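Alkaline serine protease (Pseudoalteromonas sp., PDB 1Y9Z) is a cold-adapted, subtilisin-like alkaline serine protease that probably cleaves peptide bonds in proteins by way of a nucleophilic serine. Local coordinates at residues 13-26 / 376-388. Residues are numbered along the deposited sequence; the frame is centred on the assembly and turned at random.
Sequences ATVLSDSQAGNRTI and SGVATLVWSYHPE
Arg24 lies over the indole of Trp383, its NH2 hanging above the middle of the ring, 3.2 Å from Trp383 CE2. The guanidinium stands steeply, 68° from the indole plane, in a cation-pi contact, with Arg24 CZ 4.4 Å from the centroid of the five-membered ring of Trp383; Pro387 CB packs on a guanidinium face. Bends at chi2 and chi3 fold the chain back, and NE donates to Asn23 O at 2.8 Å. Cut back to alanine, the residue would probably leave the indole face without its cation and open a gap beside Pro387 and the Ser384 backbone, where Arg24 CG lies. In this subtilisin-like alpha/beta domain, helix 368-385 packs against the central sheet, where Ile26, on strand 25-30, pushes CD1 between Ser376 and Thr380. Thr380 suits a helix face buried against the strand because OG1 bonds back to Ser376 O while its methyl meets Arg24. Farther out, Leu381 forks into the loop: CD1 fits against Ser17 O and Asp18 CA, CD2 against Ala13 and Leu16 CB. Small residues let the chains close in at Ala21, whose CA is 3.6 Å from Ser384 CB. Water joins Ser384 OG to Ser17 O and Gln20 N. Tyr385, long enough to reach the loop from the helix end, accepts a hydrogen bond from Ser17 N at its OH (2.9 Å, 167°).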
loop_
_atom_site.group_PDB
_atom_site.type_symbol
_atom_site.label_atom_id
_atom_site.label_comp_id
_atom_site.label_asym_id
_atom_site.label_seq_id
_atom_site.Cartn_x
_atom_site.Cartn_y
_atom_site.Cartn_z
ATOM N N ALA A 13 -10.603 4.866 -9.411
ATOM C CA ALA A 13 -10.056 6.199 -9.639
ATOM C C ALA A 13 -9.605 6.361 -11.088
ATOM O O ALA A 13 -9.514 7.476 -11.601
ATOM C CB ALA A 13 -8.886 6.449 -8.697
ATOM N N THR A 14 -9.330 5.239 -11.744
ATOM C CA THR A 14 -8.876 5.251 -13.128
ATOM C C THR A 14 -9.976 5.645 -14.111
ATOM O O THR A 14 -9.688 6.080 -15.225
ATOM C CB THR A 14 -8.321 3.874 -13.540
ATOM O OG1 THR A 14 -9.355 2.887 -13.436
ATOM C CG2 THR A 14 -7.159 3.478 -12.640
ATOM N N VAL A 15 -11.231 5.496 -13.698
ATOM C CA VAL A 15 -12.362 5.835 -14.556
ATOM C C VAL A 15 -12.778 7.301 -14.457
ATOM O O VAL A 15 -13.445 7.824 -15.350
ATOM C CB VAL A 15 -13.580 4.952 -14.239
ATOM C CG1 VAL A 15 -13.289 3.511 -14.631
ATOM C CG2 VAL A 15 -13.913 5.042 -12.765
ATOM N N LEU A 16 -12.397 7.961 -13.370
ATOM C CA LEU A 16 -12.725 9.371 -13.188
ATOM C C LEU A 16 -11.568 10.208 -13.728
ATOM O O LEU A 16 -10.569 9.662 -14.191
ATOM C CB LEU A 16 -12.947 9.686 -11.705
ATOM C CG LEU A 16 -14.142 9.014 -11.025
ATOM C CD1 LEU A 16 -14.209 9.458 -9.569
ATOM C CD2 LEU A 16 -15.427 9.382 -11.755
ATOM N N SER A 17 -11.709 11.528 -13.668
ATOM C CA SER A 17 -10.670 12.432 -14.150
ATOM C C SER A 17 -10.327 13.476 -13.098
ATOM O O SER A 17 -11.220 14.064 -12.490
ATOM C CB SER A 17 -11.131 13.141 -15.424
ATOM O OG SER A 17 -10.240 14.190 -15.763
ATOM N N ASP A 18 -9.034 13.710 -12.894
ATOM C CA ASP A 18 -8.585 14.690 -11.912
ATOM C C ASP A 18 -8.398 16.075 -12.526
ATOM O O ASP A 18 -7.689 16.910 -11.974
ATOM C CB ASP A 18 -7.267 14.233 -11.266
ATOM C CG ASP A 18 -6.098 14.234 -12.241
ATOM O OD1 ASP A 18 -6.296 14.568 -13.428
ATOM O OD2 ASP A 18 -4.970 13.899 -11.816
ATOM N N SER A 19 -9.047 16.325 -13.659
ATOM C CA SER A 19 -8.908 17.610 -14.339
ATOM C C SER A 19 -9.236 18.821 -13.472
ATOM O O SER A 19 -8.702 19.904 -13.702
ATOM C CB SER A 19 -9.774 17.648 -15.605
ATOM O OG SER A 19 -11.153 17.704 -15.288
ATOM N N GLN A 20 -10.098 18.646 -12.476
ATOM C CA GLN A 20 -10.474 19.762 -11.611
ATOM C C GLN A 20 -9.821 19.711 -10.233
ATOM O O GLN A 20 -10.127 20.534 -9.366
ATOM C CB GLN A 20 -11.995 19.810 -11.446
ATOM C CG GLN A 20 -12.761 19.911 -12.758
ATOM C CD GLN A 20 -12.293 21.069 -13.622
ATOM O OE1 GLN A 20 -12.316 22.226 -13.197
ATOM N NE2 GLN A 20 -11.865 20.762 -14.840
ATOM N N ALA A 21 -8.913 18.759 -10.033
ATOM C CA ALA A 21 -8.246 18.606 -8.741
ATOM C C ALA A 21 -7.406 19.815 -8.341
ATOM O O ALA A 21 -6.936 19.900 -7.205
ATOM C CB ALA A 21 -7.390 17.347 -8.744
ATOM N N GLY A 22 -7.219 20.746 -9.269
ATOM C CA GLY A 22 -6.454 21.940 -8.967
ATOM C C GLY A 22 -7.187 22.818 -7.969
ATOM O O GLY A 22 -6.606 23.755 -7.414
ATOM N N ASN A 23 -8.466 22.532 -7.733
ATOM C CA ASN A 23 -9.224 23.327 -6.776
ATOM C C ASN A 23 -9.123 22.746 -5.368
ATOM O O ASN A 23 -9.690 23.290 -4.421
ATOM C CB ASN A 23 -10.695 23.480 -7.225
ATOM C CG ASN A 23 -11.483 22.174 -7.203
ATOM O OD1 ASN A 23 -12.422 21.997 -7.987
ATOM N ND2 ASN A 23 -11.136 21.275 -6.296
ATOM N N ARG A 24 -8.376 21.649 -5.240
ATOM C CA ARG A 24 -8.168 20.980 -3.955
ATOM C C ARG A 24 -6.682 20.933 -3.597
ATOM O O ARG A 24 -5.812 20.990 -4.468
ATOM C CB ARG A 24 -8.668 19.527 -4.000
ATOM C CG ARG A 24 -10.149 19.313 -4.291
ATOM C CD ARG A 24 -11.037 19.804 -3.161
ATOM N NE ARG A 24 -11.189 21.253 -3.181
ATOM C CZ ARG A 24 -11.778 21.956 -2.221
ATOM N NH1 ARG A 24 -11.873 23.274 -2.326
ATOM N NH2 ARG A 24 -12.270 21.344 -1.152
ATOM N N THR A 25 -6.403 20.830 -2.303
ATOM C CA THR A 25 -5.030 20.716 -1.828
ATOM C C THR A 25 -4.987 19.618 -0.776
ATOM O O THR A 25 -5.750 19.647 0.192
ATOM C CB THR A 25 -4.510 22.023 -1.190
ATOM O OG1 THR A 25 -4.428 23.047 -2.188
ATOM C CG2 THR A 25 -3.121 21.807 -0.595
ATOM N N ILE A 26 -4.119 18.635 -0.985
ATOM C CA ILE A 26 -3.971 17.548 -0.028
ATOM C C ILE A 26 -2.582 17.646 0.590
ATOM O O ILE A 26 -1.587 17.799 -0.116
ATOM C CB ILE A 26 -4.168 16.155 -0.688
ATOM C CG1 ILE A 26 -3.895 15.054 0.341
ATOM C CG2 ILE A 26 -3.260 16.000 -1.903
ATOM C CD1 ILE A 26 -4.380 13.683 -0.075
ATOM N N SER A 376 -7.522 8.952 1.018
ATOM C CA SER A 376 -7.384 10.403 0.966
ATOM C C SER A 376 -7.220 10.888 -0.471
ATOM O O SER A 376 -7.670 11.979 -0.816
ATOM C CB SER A 376 -6.206 10.869 1.834
ATOM O OG SER A 376 -4.981 10.301 1.412
ATOM N N GLY A 377 -6.585 10.073 -1.310
ATOM C CA GLY A 377 -6.417 10.444 -2.705
ATOM C C GLY A 377 -7.782 10.482 -3.369
ATOM O O GLY A 377 -8.112 11.436 -4.074
ATOM N N VAL A 378 -8.582 9.444 -3.136
ATOM C CA VAL A 378 -9.922 9.376 -3.710
ATOM C C VAL A 378 -10.810 10.474 -3.137
ATOM O O VAL A 378 -11.616 11.062 -3.853
ATOM C CB VAL A 378 -10.578 7.998 -3.448
ATOM C CG1 VAL A 378 -12.075 8.064 -3.734
ATOM C CG2 VAL A 378 -9.931 6.944 -4.332
ATOM N N ALA A 379 -10.664 10.755 -1.846
ATOM C CA ALA A 379 -11.466 11.795 -1.211
ATOM C C ALA A 379 -11.220 13.127 -1.909
ATOM O O ALA A 379 -12.153 13.875 -2.202
ATOM C CB ALA A 379 -11.111 11.906 0.271
ATOM N N THR A 380 -9.953 13.414 -2.180
ATOM C CA THR A 380 -9.571 14.653 -2.843
ATOM C C THR A 380 -10.126 14.689 -4.268
ATOM O O THR A 380 -10.669 15.705 -4.708
ATOM C CB THR A 380 -8.031 14.795 -2.881
ATOM O OG1 THR A 380 -7.512 14.706 -1.546
ATOM C CG2 THR A 380 -7.630 16.133 -3.475
ATOM N N LEU A 381 -9.992 13.573 -4.978
ATOM C CA LEU A 381 -10.481 13.464 -6.351
ATOM C C LEU A 381 -11.988 13.699 -6.427
ATOM O O LEU A 381 -12.465 14.493 -7.239
ATOM C CB LEU A 381 -10.141 12.083 -6.916
ATOM C CG LEU A 381 -10.702 11.726 -8.298
ATOM C CD1 LEU A 381 -10.233 12.734 -9.345
ATOM C CD2 LEU A 381 -10.246 10.321 -8.665
ATOM N N VAL A 382 -12.734 13.005 -5.577
ATOM C CA VAL A 382 -14.182 13.140 -5.552
ATOM C C VAL A 382 -14.587 14.556 -5.158
ATOM O O VAL A 382 -15.486 15.145 -5.758
ATOM C CB VAL A 382 -14.806 12.129 -4.564
ATOM C CG1 VAL A 382 -16.290 12.410 -4.391
ATOM C CG2 VAL A 382 -14.595 10.714 -5.078
ATOM N N TRP A 383 -13.912 15.107 -4.156
ATOM C CA TRP A 383 -14.216 16.450 -3.683
ATOM C C TRP A 383 -13.992 17.504 -4.769
ATOM O O TRP A 383 -14.680 18.524 -4.796
ATOM C CB TRP A 383 -13.349 16.777 -2.466
ATOM C CG TRP A 383 -13.902 17.837 -1.556
ATOM C CD1 TRP A 383 -14.997 18.630 -1.769
ATOM C CD2 TRP A 383 -13.377 18.215 -0.280
ATOM N NE1 TRP A 383 -15.186 19.475 -0.700
ATOM C CE2 TRP A 383 -14.205 19.241 0.229
ATOM C CE3 TRP A 383 -12.284 17.784 0.487
ATOM C CZ2 TRP A 383 -13.976 19.845 1.471
ATOM C CZ3 TRP A 383 -12.057 18.385 1.722
ATOM C CH2 TRP A 383 -12.899 19.406 2.200
ATOM N N SER A 384 -13.037 17.263 -5.664
ATOM C CA SER A 384 -12.747 18.230 -6.723
ATOM C C SER A 384 -13.935 18.445 -7.657
ATOM O O SER A 384 -14.028 19.483 -8.315
ATOM C CB SER A 384 -11.516 17.805 -7.535
ATOM O OG SER A 384 -11.790 16.712 -8.392
ATOM N N TYR A 385 -14.838 17.468 -7.721
ATOM C CA TYR A 385 -16.022 17.588 -8.570
ATOM C C TYR A 385 -17.081 18.443 -7.883
ATOM O O TYR A 385 -17.971 18.993 -8.538
ATOM C CB TYR A 385 -16.635 16.218 -8.875
ATOM C CG TYR A 385 -15.931 15.397 -9.935
ATOM C CD1 TYR A 385 -14.826 14.604 -9.623
ATOM C CD2 TYR A 385 -16.403 15.376 -11.249
ATOM C CE1 TYR A 385 -14.216 13.801 -10.589
ATOM C CE2 TYR A 385 -15.799 14.580 -12.223
ATOM C CZ TYR A 385 -14.710 13.794 -11.888
ATOM O OH TYR A 385 -14.130 12.988 -12.845
ATOM N N HIS A 386 -16.987 18.547 -6.560
ATOM C CA HIS A 386 -17.948 19.319 -5.779
ATOM C C HIS A 386 -17.274 20.041 -4.619
ATOM O O HIS A 386 -17.534 19.739 -3.454
ATOM C CB HIS A 386 -19.035 18.390 -5.238
ATOM C CG HIS A 386 -19.855 17.739 -6.308
ATOM N ND1 HIS A 386 -20.783 18.430 -7.056
ATOM C CD2 HIS A 386 -19.866 16.468 -6.774
ATOM C CE1 HIS A 386 -21.333 17.612 -7.936
ATOM N NE2 HIS A 386 -20.793 16.416 -7.785
ATOM N N PRO A 387 -16.408 21.017 -4.926
ATOM C CA PRO A 387 -15.693 21.783 -3.903
ATOM C C PRO A 387 -16.589 22.619 -2.997
ATOM O O PRO A 387 -16.131 23.143 -1.979
ATOM C CB PRO A 387 -14.735 22.637 -4.727
ATOM C CG PRO A 387 -15.511 22.875 -5.985
ATOM C CD PRO A 387 -16.068 21.504 -6.275
ATOM N N GLU A 388 -17.862 22.742 -3.358
ATOM C CA GLU A 388 -18.791 23.526 -2.554
ATOM C C GLU A 388 -19.244 22.757 -1.315
ATOM O O GLU A 388 -19.703 23.354 -0.342
ATOM C CB GLU A 388 -20.014 23.945 -3.383
ATOM C CG GLU A 388 -20.983 22.820 -3.742
ATOM C CD GLU A 388 -20.524 21.978 -4.918
ATOM O OE1 GLU A 388 -21.241 21.016 -5.269
ATOM O OE2 GLU A 388 -19.456 22.277 -5.494
HETATM O O HOH W 1 -11.289 16.468 -11.103
#